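Local coordinates for putative uncharacterized protein (Mycobacterium smegmatis, PDB 3UID), which is of uncertain molecular function but has an AHA1-family, SRPBCC-type fold and is probably a toxin of a type II toxin-antitoxin system, at residues A[16-21]-A[121-126]; A[88-93]-A[110-115]. One frame throughout, in Å; residues are numbered along the deposited sequence.

Interactions 1 and 2 belong to one antiparallel sheet and share its middle: strands 121-129 and 109-118, consecutive in the chain, lie side by side, so each contact adds a further neighbour, 14-21 in interaction 1 and 88-96 in interaction 2. Their centres are about 13 Å apart, and Tyr126 joins Tyr113 across the seam, ring edge to ring face. Both are partly buried, with aromatic groups on one face and mainly polar ones on the other. The differences lie in the details: 16-21 with 121-126 adds a long, tentative salt bridge, whereas 88-93 with 110-115 relies on packed rings and a serine clasping a main-chain carbonyl.

Interaction 1 of 2, residues A[16-21]-A[121-126]; sequences TITAEF and GTRATY
Phe21 and Tyr126 both hold CG anti to their own carbonyl carbon (chi1 -64° and -52°), and from diagonal positions on the two strands their rings reach toward each other over Ala124. Tyr126 OH arrives at the edge of the Phe21 ring, in its plane, 3.5 Å from CE2, and the same CE2 touches Ala124 CB at 3.7 Å. The Tyr126 ring in turn presents an edge to the strand opposite, with CD2 3.3 Å from Ile17 O. Beyond the segments, Tyr126 OH is hydrogen-bonded to Tyr32 OH, while Phe21 packs on Ile28 and Ile155. This is the face of the antiparallel sheet that carries the helices in the Bet v 1-like fold, with helices 25-33 and 144-158 lying over it. Main-chain bonds run in reciprocal couples at Ile17-Tyr126, Ala19-Ala124 and Phe21-Thr122; Phe21 N to Thr122 O is 2.8 Å. On the other face, Glu20, in one of its two modelled conformers, runs alongside Arg123, pointing the same way, with carboxylate and guanidinium planes 20° apart. The salt bridge of that copy is long, OE2 to NH2 3.8 Å, and so tentative. Nearby, a water lies between Thr18 OG1 and Thr125 OG1, but at 2.5 Å from Thr18 OG1 the link is doubtfully short, while Thr16 CG2 meets Thr125 CG2 at 3.7 Å.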
loop_
_atom_site.group_PDB
_atom_site.type_symbol
_atom_site.label_atom_id
_atom_site.label_comp_id
_atom_site.label_asym_id
_atom_site.label_seq_id
_atom_site.Cartn_x
_atom_site.Cartn_y
_atom_site.Cartn_z
ATOM N N THR A 16 6.941 -8.409 3.825
ATOM C CA THR A 16 6.341 -8.773 2.551
ATOM C C THR A 16 4.938 -9.304 2.774
ATOM O O THR A 16 4.727 -10.213 3.583
ATOM C CB THR A 16 7.199 -9.819 1.817
ATOM O OG1 THR A 16 8.501 -9.269 1.572
ATOM C CG2 THR A 16 6.574 -10.176 0.491
ATOM N N ILE A 17 3.978 -8.693 2.095
ATOM C CA ILE A 17 2.610 -9.174 2.120
ATOM C C ILE A 17 2.265 -9.673 0.720
ATOM O O ILE A 17 2.549 -9.011 -0.282
ATOM C CB ILE A 17 1.651 -8.072 2.578
ATOM C CG1 ILE A 17 2.036 -7.628 3.994
ATOM C CG2 ILE A 17 0.214 -8.574 2.518
ATOM C CD1 ILE A 17 0.999 -6.780 4.691
ATOM N N THR A 18 1.698 -10.866 0.655
ATOM C CA THR A 18 1.305 -11.452 -0.615
ATOM C C THR A 18 -0.211 -11.592 -0.628
ATOM O O THR A 18 -0.821 -11.931 0.390
ATOM C CB THR A 18 1.964 -12.832 -0.815
ATOM O OG1 THR A 18 3.385 -12.716 -0.660
ATOM C CG2 THR A 18 1.650 -13.393 -2.200
ATOM N N ALA A 19 -0.814 -11.288 -1.770
ATOM C CA ALA A 19 -2.253 -11.428 -1.942
ATOM C C ALA A 19 -2.540 -12.113 -3.252
ATOM O O ALA A 19 -1.709 -12.104 -4.158
ATOM C CB ALA A 19 -2.916 -10.065 -1.955
ATOM N N GLU A 20 -3.717 -12.726 -3.324
ATOM C CA GLU A 20 -4.232 -13.238 -4.581
ATOM C C GLU A 20 -5.568 -12.585 -4.884
ATOM O O GLU A 20 -6.437 -12.481 -4.018
ATOM C CB GLU A 20 -4.336 -14.759 -4.537
ATOM C CG GLU A 20 -2.973 -15.424 -4.581
ATOM C CD GLU A 20 -3.030 -16.924 -4.377
ATOM O OE1 GLU A 20 -4.118 -17.515 -4.542
ATOM O OE2 GLU A 20 -1.976 -17.510 -4.051
ATOM N N PHE A 21 -5.719 -12.114 -6.119
ATOM C CA PHE A 21 -6.934 -11.406 -6.525
ATOM C C PHE A 21 -7.564 -12.103 -7.721
ATOM O O PHE A 21 -6.855 -12.517 -8.637
ATOM C CB PHE A 21 -6.598 -9.974 -6.936
ATOM C CG PHE A 21 -6.051 -9.117 -5.822
ATOM C CD1 PHE A 21 -6.786 -8.909 -4.661
ATOM C CD2 PHE A 21 -4.814 -8.503 -5.948
ATOM C CE1 PHE A 21 -6.286 -8.101 -3.640
ATOM C CE2 PHE A 21 -4.307 -7.693 -4.936
ATOM C CZ PHE A 21 -5.043 -7.496 -3.781
ATOM N N GLY A 121 -5.660 -14.881 -12.845
ATOM C CA GLY A 121 -5.865 -13.867 -11.830
ATOM C C GLY A 121 -4.549 -13.178 -11.538
ATOM O O GLY A 121 -3.650 -13.177 -12.387
ATOM N N THR A 122 -4.424 -12.594 -10.349
ATOM C CA THR A 122 -3.231 -11.829 -10.014
ATOM C C THR A 122 -2.659 -12.223 -8.669
ATOM O O THR A 122 -3.382 -12.285 -7.669
ATOM C CB THR A 122 -3.540 -10.322 -9.957
ATOM O OG1 THR A 122 -3.974 -9.888 -11.247
ATOM C CG2 THR A 122 -2.302 -9.517 -9.543
ATOM N N ARG A 123 -1.360 -12.491 -8.647
ATOM C CA ARG A 123 -0.652 -12.517 -7.384
ATOM C C ARG A 123 0.033 -11.171 -7.214
ATOM O O ARG A 123 0.766 -10.715 -8.111
ATOM C CB ARG A 123 0.386 -13.632 -7.358
ATOM C CG ARG A 123 1.312 -13.535 -6.149
ATOM C CD ARG A 123 2.266 -14.705 -6.100
ATOM N NE ARG A 123 1.545 -15.957 -5.893
ATOM C CZ ARG A 123 2.125 -17.151 -5.845
ATOM N NH1 ARG A 123 3.440 -17.256 -5.992
ATOM N NH2 ARG A 123 1.392 -18.240 -5.650
ATOM N N ALA A 124 -0.219 -10.532 -6.082
ATOM C CA ALA A 124 0.401 -9.252 -5.762
ATOM C C ALA A 124 1.379 -9.445 -4.628
ATOM O O ALA A 124 1.015 -10.008 -3.594
ATOM C CB ALA A 124 -0.650 -8.249 -5.358
ATOM N N THR A 125 2.602 -8.954 -4.812
ATOM C CA THR A 125 3.614 -9.036 -3.777
ATOM C C THR A 125 4.041 -7.627 -3.413
ATOM O O THR A 125 4.484 -6.867 -4.278
ATOM C CB THR A 125 4.829 -9.846 -4.242
ATOM O OG1 THR A 125 4.393 -11.153 -4.658
ATOM C CG2 THR A 125 5.834 -9.990 -3.113
ATOM N N TYR A 126 3.869 -7.276 -2.145
ATOM C CA TYR A 126 4.198 -5.950 -1.653
ATOM C C TYR A 126 5.383 -6.063 -0.696
ATOM O O TYR A 126 5.238 -6.574 0.420
ATOM C CB TYR A 126 3.002 -5.369 -0.897
ATOM C CG TYR A 126 1.667 -5.393 -1.639
ATOM C CD1 TYR A 126 1.237 -4.290 -2.365
ATOM C CD2 TYR A 126 0.829 -6.504 -1.576
ATOM C CE1 TYR A 126 -0.007 -4.291 -3.007
ATOM C CE2 TYR A 126 -0.416 -6.521 -2.223
ATOM C CZ TYR A 126 -0.819 -5.410 -2.935
ATOM O OH TYR A 126 -2.042 -5.409 -3.584
HETATM O O HOH W 1 5.053 -13.390 -2.443
#

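Interaction 2 of 2, residues A[88-93]-A[110-115]; sequences SFSFLD and TNVYTF
Tyr113 O is gripped by two donors from the neighbouring strand: the hydroxyl of Ser88, OG to O 2.8 Å, and the amide of Phe89, N to O 3.1 Å. The amide lies in the carbonyl plane, whereas the hydroxyl sits above it, 41° out. Ser88 can reach because OG is turned opposite its own backbone N (chi1 -169°), which swings it across to the partner strand. The strands continue with Tyr113 N donating a hydrogen bond to Phe89 O and a reciprocal couple between Phe91 and Asn111, in which Asn111 N to Phe91 O is 2.8 Å.

On the face carrying Phe89, Phe91, Asn111 and Tyr113, the three rings form an aromatic cluster. Phe91 meets Tyr113 in a T-shaped pair, directing its edge at the tyrosine face with planes at 79° and CZ to CZ 3.6 Å. Phe89 approaches obliquely, its CZ 3.4 Å from Tyr113 CD2. Both phenylalanines place CG between backbone N and carbonyl carbon, leaning the rings toward the second strand. The cluster lies on the concave side of the curved sheet of this SRPBCC-type fold, where the superfamily commonly has a pocket; no ligand role is established here. Asn111 CB covers one face of Phe91 in a CH-pi contact, 3.6 Å from the ring centroid. Trp78 of the adjoining strand 73-84 also stacks with Phe91, and Asp93 OD1 is hydrogen-bonded to Tyr64 OH.

On the face of Ser88, Ser90 and Val112, Ser90 OG rests against both Val112 methyl groups. Farther along the same face, Leu92 and Thr110 lie side by side and are pressed tightly together, CD2 to CG2 3.4 Å.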
loop_
_atom_site.group_PDB
_atom_site.type_symbol
_atom_site.label_atom_id
_atom_site.label_comp_id
_atom_site.label_asym_id
_atom_site.label_seq_id
_atom_site.Cartn_x
_atom_site.Cartn_y
_atom_site.Cartn_z
ATOM N N SER A 88 4.704 -3.650 -12.226
ATOM C CA SER A 88 5.371 -3.210 -10.999
ATOM C C SER A 88 5.512 -1.704 -10.892
ATOM O O SER A 88 5.557 -1.013 -11.911
ATOM C CB SER A 88 6.772 -3.841 -10.939
ATOM O OG SER A 88 7.377 -3.669 -9.667
ATOM N N PHE A 89 5.539 -1.199 -9.657
ATOM C CA PHE A 89 6.024 0.151 -9.388
ATOM C C PHE A 89 6.790 0.177 -8.075
ATOM O O PHE A 89 6.633 -0.717 -7.240
ATOM C CB PHE A 89 4.933 1.245 -9.507
ATOM C CG PHE A 89 3.849 1.190 -8.453
ATOM C CD1 PHE A 89 3.949 1.959 -7.300
ATOM C CD2 PHE A 89 2.723 0.398 -8.632
ATOM C CE1 PHE A 89 2.941 1.937 -6.328
ATOM C CE2 PHE A 89 1.708 0.375 -7.664
ATOM C CZ PHE A 89 1.824 1.149 -6.509
ATOM N N SER A 90 7.658 1.169 -7.926
ATOM C CA SER A 90 8.541 1.248 -6.770
ATOM C C SER A 90 8.501 2.650 -6.212
ATOM O O SER A 90 8.333 3.613 -6.968
ATOM C CB SER A 90 9.970 0.910 -7.180
ATOM O OG SER A 90 10.048 -0.402 -7.720
ATOM N N PHE A 91 8.675 2.778 -4.899
ATOM C CA PHE A 91 8.549 4.087 -4.269
ATOM C C PHE A 91 9.156 4.124 -2.884
ATOM O O PHE A 91 9.318 3.084 -2.224
ATOM C CB PHE A 91 7.072 4.529 -4.186
ATOM C CG PHE A 91 6.197 3.608 -3.367
ATOM C CD1 PHE A 91 5.992 3.838 -2.009
ATOM C CD2 PHE A 91 5.572 2.515 -3.971
ATOM C CE1 PHE A 91 5.175 2.981 -1.256
ATOM C CE2 PHE A 91 4.749 1.649 -3.233
ATOM C CZ PHE A 91 4.542 1.891 -1.883
ATOM N N LEU A 92 9.495 5.331 -2.453
ATOM C CA LEU A 92 9.886 5.566 -1.069
ATOM C C LEU A 92 8.659 6.080 -0.318
ATOM O O LEU A 92 7.903 6.893 -0.833
ATOM C CB LEU A 92 11.014 6.600 -1.014
ATOM C CG LEU A 92 12.182 6.282 -1.944
ATOM C CD1 LEU A 92 13.059 7.499 -2.178
ATOM C CD2 LEU A 92 12.984 5.116 -1.394
ATOM N N ASP A 93 8.441 5.587 0.893
ATOM C CA ASP A 93 7.265 6.003 1.660
ATOM C C ASP A 93 7.646 6.640 2.990
ATOM O O ASP A 93 8.498 6.117 3.711
ATOM C CB ASP A 93 6.357 4.791 1.881
ATOM C CG ASP A 93 5.223 5.076 2.839
ATOM O OD1 ASP A 93 4.303 5.832 2.462
ATOM O OD2 ASP A 93 5.257 4.554 3.977
ATOM N N THR A 110 11.624 1.718 1.606
ATOM C CA THR A 110 11.637 1.539 0.155
ATOM C C THR A 110 10.697 0.386 -0.182
ATOM O O THR A 110 10.641 -0.603 0.532
ATOM C CB THR A 110 13.055 1.256 -0.369
ATOM O OG1 THR A 110 13.466 -0.062 0.012
ATOM C CG2 THR A 110 14.029 2.259 0.195
ATOM N N ASN A 111 9.949 0.514 -1.267
ATOM C CA ASN A 111 8.851 -0.400 -1.520
ATOM C C ASN A 111 8.808 -0.793 -2.969
ATOM O O ASN A 111 9.047 0.042 -3.838
ATOM C CB ASN A 111 7.538 0.282 -1.165
ATOM C CG ASN A 111 7.519 0.759 0.257
ATOM O OD1 ASN A 111 8.003 1.858 0.576
ATOM N ND2 ASN A 111 6.994 -0.070 1.136
ATOM N N VAL A 112 8.532 -2.074 -3.217
ATOM C CA VAL A 112 8.292 -2.569 -4.563
ATOM C C VAL A 112 6.998 -3.384 -4.588
ATOM O O VAL A 112 6.868 -4.376 -3.868
ATOM C CB VAL A 112 9.429 -3.446 -5.073
ATOM C CG1 VAL A 112 9.179 -3.826 -6.543
ATOM C CG2 VAL A 112 10.756 -2.725 -4.932
ATOM N N TYR A 113 6.046 -2.959 -5.413
ATOM C CA TYR A 113 4.814 -3.715 -5.627
ATOM C C TYR A 113 4.902 -4.431 -6.960
ATOM O O TYR A 113 5.193 -3.812 -7.987
ATOM C CB TYR A 113 3.617 -2.767 -5.694
ATOM C CG TYR A 113 3.203 -2.126 -4.381
ATOM C CD1 TYR A 113 4.012 -2.176 -3.249
ATOM C CD2 TYR A 113 1.982 -1.461 -4.295
ATOM C CE1 TYR A 113 3.592 -1.576 -2.043
ATOM C CE2 TYR A 113 1.561 -0.858 -3.123
ATOM C CZ TYR A 113 2.368 -0.917 -2.007
ATOM O OH TYR A 113 1.948 -0.325 -0.844
ATOM N N THR A 114 4.642 -5.732 -6.946
ATOM C CA THR A 114 4.723 -6.526 -8.157
ATOM C C THR A 114 3.432 -7.312 -8.368
ATOM O O THR A 114 2.935 -7.963 -7.441
ATOM C CB THR A 114 5.947 -7.452 -8.111
ATOM O OG1 THR A 114 7.120 -6.656 -7.911
ATOM C CG2 THR A 114 6.083 -8.238 -9.400
ATOM N N PHE A 115 2.900 -7.238 -9.590
ATOM C CA PHE A 115 1.643 -7.890 -9.961
ATOM C C PHE A 115 1.919 -8.869 -11.098
ATOM O O PHE A 115 2.361 -8.483 -12.184
ATOM C CB PHE A 115 0.606 -6.846 -10.400
ATOM C CG PHE A 115 0.474 -5.703 -9.445
ATOM C CD1 PHE A 115 -0.052 -5.909 -8.182
ATOM C CD2 PHE A 115 0.880 -4.429 -9.799
ATOM C CE1 PHE A 115 -0.168 -4.865 -7.284
ATOM C CE2 PHE A 115 0.774 -3.379 -8.900
ATOM C CZ PHE A 115 0.240 -3.598 -7.641
#